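Long-range contacts in 1-deoxy-D-xylulose 5-phosphate reductoisomerase (Moraxella catarrhalis, PDB 4ZQG), which catalyses the NADPH-dependent conversion of 1-deoxy-D-xylulose 5-phosphate to 2-C-methyl-D-erythritol 4-phosphate in the MEP pathway of isoprenoid synthesis and binds the inhibitor fosmidomycin: residues A[170-175]-A[242-247]; A[183-188]-A[262-267]. All blocks are in the same frame, centred on the assembly; numbering follows the deposited sequence.

Interaction 1 (A[170-175]-A[242-247])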
loop_
_atom_site.group_PDB
_atom_site.type_symbol
_atom_site.label_atom_id
_atom_site.label_comp_id
_atom_site.label_asym_id
_atom_site.label_seq_id
_atom_site.Cartn_x
_atom_site.Cartn_y
_atom_site.Cartn_z
ATOM N N ALA A 170 10.119 -9.003 -9.870
ATOM C CA ALA A 170 10.985 -9.659 -10.864
ATOM C C ALA A 170 11.490 -11.025 -10.371
ATOM O O ALA A 170 11.197 -12.047 -10.972
ATOM C CB ALA A 170 12.151 -8.767 -11.219
ATOM N N ASP A 171 12.199 -11.041 -9.242
ATOM C CA ASP A 171 12.802 -12.264 -8.709
ATOM C C ASP A 171 12.399 -12.507 -7.255
ATOM O O ASP A 171 12.922 -11.854 -6.325
ATOM C CB ASP A 171 14.313 -12.139 -8.822
ATOM C CG ASP A 171 15.044 -13.279 -8.158
ATOM O OD1 ASP A 171 16.235 -13.079 -7.790
ATOM O OD2 ASP A 171 14.444 -14.364 -7.985
ATOM N N ASN A 172 11.505 -13.465 -7.034
ATOM C CA ASN A 172 10.964 -13.663 -5.682
ATOM C C ASN A 172 11.984 -14.051 -4.594
ATOM O O ASN A 172 11.685 -13.932 -3.415
ATOM C CB ASN A 172 9.749 -14.610 -5.683
ATOM C CG ASN A 172 10.087 -16.047 -6.054
ATOM O OD1 ASN A 172 11.166 -16.353 -6.559
ATOM N ND2 ASN A 172 9.141 -16.943 -5.801
ATOM N N THR A 173 13.175 -14.505 -4.994
ATOM C CA THR A 173 14.202 -14.920 -4.044
ATOM C C THR A 173 14.904 -13.730 -3.421
ATOM O O THR A 173 15.453 -13.853 -2.333
ATOM C CB THR A 173 15.277 -15.807 -4.699
ATOM O OG1 THR A 173 15.863 -15.089 -5.781
ATOM C CG2 THR A 173 14.667 -17.082 -5.205
ATOM N N ALA A 174 14.873 -12.595 -4.124
ATOM C CA ALA A 174 15.356 -11.320 -3.623
ATOM C C ALA A 174 14.745 -10.932 -2.280
ATOM O O ALA A 174 15.339 -10.129 -1.549
ATOM C CB ALA A 174 15.090 -10.213 -4.630
ATOM N N ILE A 175 13.579 -11.480 -1.943
ATOM C CA ILE A 175 12.934 -11.218 -0.655
ATOM C C ILE A 175 13.702 -11.700 0.568
ATOM O O ILE A 175 13.308 -11.412 1.697
ATOM C CB ILE A 175 11.550 -11.874 -0.597
ATOM C CG1 ILE A 175 10.671 -11.201 0.438
ATOM C CG2 ILE A 175 11.652 -13.368 -0.298
ATOM C CD1 ILE A 175 9.222 -11.585 0.373
ATOM N N LEU A 242 4.624 -18.461 -4.092
ATOM C CA LEU A 242 4.737 -17.296 -4.954
ATOM C C LEU A 242 5.838 -16.386 -4.483
ATOM O O LEU A 242 6.607 -15.840 -5.278
ATOM C CB LEU A 242 3.430 -16.512 -4.980
ATOM C CG LEU A 242 2.350 -16.912 -5.990
ATOM C CD1 LEU A 242 1.148 -16.018 -5.743
ATOM C CD2 LEU A 242 2.890 -16.793 -7.393
ATOM N N PHE A 243 5.887 -16.195 -3.171
ATOM C CA PHE A 243 6.766 -15.202 -2.602
ATOM C C PHE A 243 7.975 -15.812 -1.898
ATOM O O PHE A 243 8.765 -15.107 -1.297
ATOM C CB PHE A 243 5.951 -14.348 -1.666
ATOM C CG PHE A 243 4.773 -13.737 -2.328
ATOM C CD1 PHE A 243 3.497 -13.999 -1.887
ATOM C CD2 PHE A 243 4.949 -12.900 -3.400
ATOM C CE1 PHE A 243 2.408 -13.434 -2.511
ATOM C CE2 PHE A 243 3.879 -12.307 -3.991
ATOM C CZ PHE A 243 2.605 -12.597 -3.555
ATOM N N ASP A 244 8.122 -17.119 -2.048
ATOM C CA ASP A 244 9.290 -17.848 -1.636
ATOM C C ASP A 244 9.578 -17.751 -0.134
ATOM O O ASP A 244 10.720 -17.572 0.261
ATOM C CB ASP A 244 10.490 -17.411 -2.443
ATOM C CG ASP A 244 11.583 -18.393 -2.363
ATOM O OD1 ASP A 244 12.726 -17.988 -2.067
ATOM O OD2 ASP A 244 11.292 -19.603 -2.500
ATOM N N LEU A 245 8.522 -17.927 0.668
ATOM C CA LEU A 245 8.575 -17.882 2.115
ATOM C C LEU A 245 8.014 -19.161 2.724
ATOM O O LEU A 245 7.448 -20.000 2.008
ATOM C CB LEU A 245 7.708 -16.729 2.585
ATOM C CG LEU A 245 8.090 -15.334 2.107
ATOM C CD1 LEU A 245 7.049 -14.352 2.587
ATOM C CD2 LEU A 245 9.458 -14.902 2.634
ATOM N N LYS A 246 8.111 -19.291 4.047
ATOM C CA LYS A 246 7.496 -20.390 4.800
ATOM C C LYS A 246 6.316 -19.864 5.573
ATOM O O LYS A 246 6.165 -18.683 5.711
ATOM C CB LYS A 246 8.481 -21.029 5.768
ATOM C CG LYS A 246 9.798 -21.428 5.144
ATOM C CD LYS A 246 9.643 -22.662 4.313
ATOM C CE LYS A 246 10.970 -23.063 3.722
ATOM N NZ LYS A 246 10.727 -24.342 3.014
ATOM N N GLU A 247 5.454 -20.740 6.051
ATOM C CA GLU A 247 4.177 -20.300 6.600
ATOM C C GLU A 247 4.287 -19.399 7.824
ATOM O O GLU A 247 3.403 -18.603 8.057
ATOM C CB GLU A 247 3.231 -21.477 6.905
ATOM C CG GLU A 247 3.772 -22.562 7.832
ATOM C CD GLU A 247 4.013 -22.090 9.269
ATOM O OE1 GLU A 247 3.172 -21.321 9.766
ATOM O OE2 GLU A 247 5.020 -22.509 9.909
#
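Asn172 reaches the C-terminal end of helix 230-243 and bonds to a main-chain carbonyl there. Its own segment, 170-175, follows helix 166-170 and opens with an Asx turn. In that turn Asp171 OD2 accepts from Thr173 N, and Thr173 OG1 bonds to the same oxygen. The Asn172 side chain can be followed outward. Asn172 CB already lies 3.4 Å from Leu242 O. Asn172 CG sits between the backbone N and the carbonyl carbon (chi1 67°) and comes within 3.9 Å of Asp244 CB. Asn172 ND2 donates to Leu242 O at 2.8 Å, with an N-H...O angle of 158°. The acceptor lies close to the amide plane, but the donor stands well above the carbonyl plane of Leu242. OD1 bonds to Lys144 NZ, so both ends of the amide are held and its rotation is fixed. Asp244, with positive phi, turns the chain out of the helix. OD1 of Asp244 is hydrogen-bonded to His176 NE2 and passes 3.8 Å from Thr173 CG2. Ile175 packs on the chain leaving the helix, at Phe243 and Leu245. Ile175 CG2 lies 3.5 Å from Phe243 O, and both CG2 and CD1 of Ile175 are 4.0 Å from Leu245 CD2.

Interaction 2 (A[183-188]-A[262-267])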
loop_
_atom_site.group_PDB
_atom_site.type_symbol
_atom_site.label_atom_id
_atom_site.label_comp_id
_atom_site.label_asym_id
_atom_site.label_seq_id
_atom_site.Cartn_x
_atom_site.Cartn_y
_atom_site.Cartn_z
ATOM N N LYS A 183 9.076 -8.139 6.587
ATOM C CA LYS A 183 8.990 -8.831 7.850
ATOM C C LYS A 183 8.096 -9.976 7.716
ATOM O O LYS A 183 8.495 -11.107 7.987
ATOM C CB LYS A 183 8.463 -7.932 8.975
ATOM C CG LYS A 183 8.906 -8.397 10.360
ATOM C CD LYS A 183 8.087 -7.770 11.441
ATOM C CE LYS A 183 8.709 -8.032 12.799
ATOM N NZ LYS A 183 7.933 -7.264 13.807
ATOM N N LYS A 184 6.868 -9.699 7.293
ATOM C CA LYS A 184 5.896 -10.750 7.094
ATOM C C LYS A 184 4.763 -10.315 6.188
ATOM O O LYS A 184 4.621 -9.128 5.905
ATOM C CB LYS A 184 5.382 -11.212 8.445
ATOM C CG LYS A 184 4.600 -10.203 9.245
ATOM C CD LYS A 184 3.873 -10.926 10.381
ATOM C CE LYS A 184 4.826 -11.263 11.544
ATOM N NZ LYS A 184 4.589 -10.302 12.640
ATOM N N LEU A 185 3.973 -11.286 5.710
ATOM C CA LEU A 185 2.838 -11.000 4.803
ATOM C C LEU A 185 1.562 -11.229 5.566
ATOM O O LEU A 185 1.491 -12.149 6.355
ATOM C CB LEU A 185 2.881 -11.899 3.580
ATOM C CG LEU A 185 4.190 -11.929 2.796
ATOM C CD1 LEU A 185 4.059 -12.808 1.574
ATOM C CD2 LEU A 185 4.613 -10.538 2.366
ATOM N N TRP A 186 0.574 -10.370 5.378
ATOM C CA TRP A 186 -0.701 -10.527 6.060
ATOM C C TRP A 186 -1.780 -10.801 5.005
ATOM O O TRP A 186 -1.973 -9.973 4.092
ATOM C CB TRP A 186 -1.041 -9.260 6.811
ATOM C CG TRP A 186 -0.234 -9.104 8.003
ATOM C CD1 TRP A 186 1.025 -8.572 8.086
ATOM C CD2 TRP A 186 -0.575 -9.522 9.324
ATOM N NE1 TRP A 186 1.463 -8.636 9.364
ATOM C CE2 TRP A 186 0.491 -9.182 10.151
ATOM C CE3 TRP A 186 -1.703 -10.118 9.893
ATOM C CZ2 TRP A 186 0.489 -9.435 11.497
ATOM C CZ3 TRP A 186 -1.703 -10.351 11.260
ATOM C CH2 TRP A 186 -0.618 -10.011 12.036
ATOM N N LEU A 187 -2.433 -11.958 5.091
ATOM C CA LEU A 187 -3.565 -12.294 4.209
ATOM C C LEU A 187 -4.851 -11.900 4.881
ATOM O O LEU A 187 -5.122 -12.347 5.976
ATOM C CB LEU A 187 -3.615 -13.796 3.890
ATOM C CG LEU A 187 -2.538 -14.333 2.972
ATOM C CD1 LEU A 187 -2.470 -15.829 3.065
ATOM C CD2 LEU A 187 -2.802 -13.900 1.574
ATOM N N THR A 188 -5.639 -11.061 4.228
ATOM C CA THR A 188 -6.985 -10.710 4.715
ATOM C C THR A 188 -7.993 -11.830 4.337
ATOM O O THR A 188 -7.868 -12.447 3.311
ATOM C CB THR A 188 -7.409 -9.345 4.122
ATOM O OG1 THR A 188 -6.879 -9.227 2.777
ATOM C CG2 THR A 188 -6.822 -8.241 4.932
ATOM N N SER A 262 -4.937 -7.305 1.488
ATOM C CA SER A 262 -3.810 -7.961 2.153
ATOM C C SER A 262 -2.792 -6.890 2.422
ATOM O O SER A 262 -2.961 -5.758 1.947
ATOM C CB SER A 262 -3.205 -9.123 1.345
ATOM O OG SER A 262 -3.889 -10.309 1.681
ATOM N N LEU A 263 -1.778 -7.237 3.229
ATOM C CA LEU A 263 -0.731 -6.293 3.572
ATOM C C LEU A 263 0.654 -6.921 3.562
ATOM O O LEU A 263 0.813 -8.147 3.669
ATOM C CB LEU A 263 -1.014 -5.623 4.924
ATOM C CG LEU A 263 -2.469 -5.256 5.239
ATOM C CD1 LEU A 263 -3.169 -6.398 5.927
ATOM C CD2 LEU A 263 -2.544 -4.045 6.138
ATOM N N VAL A 264 1.648 -6.065 3.388
ATOM C CA VAL A 264 3.014 -6.414 3.570
ATOM C C VAL A 264 3.604 -5.537 4.652
ATOM O O VAL A 264 3.677 -4.330 4.509
ATOM C CB VAL A 264 3.790 -6.195 2.296
ATOM C CG1 VAL A 264 5.248 -6.464 2.532
ATOM C CG2 VAL A 264 3.251 -7.131 1.226
ATOM N N GLU A 265 4.023 -6.180 5.739
ATOM C CA GLU A 265 4.668 -5.537 6.870
ATOM C C GLU A 265 6.166 -5.474 6.707
ATOM O O GLU A 265 6.783 -6.491 6.509
ATOM C CB GLU A 265 4.366 -6.332 8.121
ATOM C CG GLU A 265 5.082 -5.812 9.343
ATOM C CD GLU A 265 4.619 -6.442 10.618
ATOM O OE1 GLU A 265 3.913 -7.491 10.596
ATOM O OE2 GLU A 265 5.017 -5.873 11.659
ATOM N N TYR A 266 6.718 -4.262 6.802
ATOM C CA TYR A 266 8.153 -3.982 6.750
ATOM C C TYR A 266 8.780 -3.724 8.146
ATOM O O TYR A 266 8.092 -3.462 9.132
ATOM C CB TYR A 266 8.411 -2.778 5.845
ATOM C CG TYR A 266 8.092 -3.033 4.380
ATOM C CD1 TYR A 266 9.104 -3.329 3.473
ATOM C CD2 TYR A 266 6.794 -2.973 3.907
ATOM C CE1 TYR A 266 8.838 -3.546 2.154
ATOM C CE2 TYR A 266 6.513 -3.204 2.584
ATOM C CZ TYR A 266 7.529 -3.502 1.701
ATOM O OH TYR A 266 7.254 -3.752 0.359
ATOM N N VAL A 267 10.108 -3.788 8.200
ATOM C CA VAL A 267 10.837 -3.750 9.461
ATOM C C VAL A 267 10.802 -2.422 10.172
ATOM O O VAL A 267 10.938 -2.401 11.385
ATOM C CB VAL A 267 12.307 -4.195 9.307
ATOM C CG1 VAL A 267 12.351 -5.691 9.017
ATOM C CG2 VAL A 267 13.002 -3.424 8.200
HETATM O O HOH W 1 2.802 -7.834 13.583
#
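Glu265 on strand 260-266 lies alongside three side chains of strand 182-189: Lys183, Lys184 and Trp186. The two strands are the central pair of the four-stranded mixed sheet and run antiparallel. Glu265 is extended, with CG anti to the backbone N (chi1 175°), which carries the carboxylate along the neighbouring strand's side chains. Glu265 OE1 takes the indole N-H of Trp186, 3.0 Å from Trp186 NE1. This bond is nearly straight at 167°. The acceptor lies in the indole plane; the N-H comes in on the anti side of the carboxylate, tilted 28° out of its plane. Lys184 NZ forms a salt bridge to Glu265 OE1 at 3.5 Å, and a water donates to Glu265 OE1 and accepts a weak bond from Lys184 NZ. OE2 has a long ion pair with Lys183 NZ.

The backbone sets these positions. A classic beta bulge sets two residues, Lys183 and Lys184, against the single Glu265. Lys183 N donates to Glu265 O at 2.8 Å, while the bond from Lys184 N is weak. Further along, Trp186 N donates to Leu263 O at 2.8 Å, and Leu263 N returns a bond to Trp186 O. Thr188 N donates to Ser262 OG at 3.2 Å. On the other face of the sheet, Leu185 CD2 packs 3.8 Å from Val264 CG2, and Val264 also touches Ile160 of helix 155-162.

Pro300 of the second subunit packs on Glu265, and Leu303 of that subunit on Trp186. Two lysines and an indole N-H round one buried carboxylate would probably favour its charged form.

Interactions 1 and 2 have centres 13 Å apart, and their segments alternate along the chain. Leu185 of interaction 2 joins them. Leu185 CD1 lies 3.5 Å from Leu245 CD1 and 3.7 Å from Phe243 CD1, both in interaction 1. The end of helix 230-243 and the residues after it therefore pack on the sheet face that carries Leu185 and Val264. Helix 155-162 touches both contacts: His157 and Ile160 meet interaction 1, and Glu156 and Ile160 meet interaction 2. Glu156 also binds the magnesium ion, together with Asp154 and Glu235. The side chain of Leu242 is about 10 Å from that ion, and the side chain of Thr188 about 6 Å from fosmidomycin.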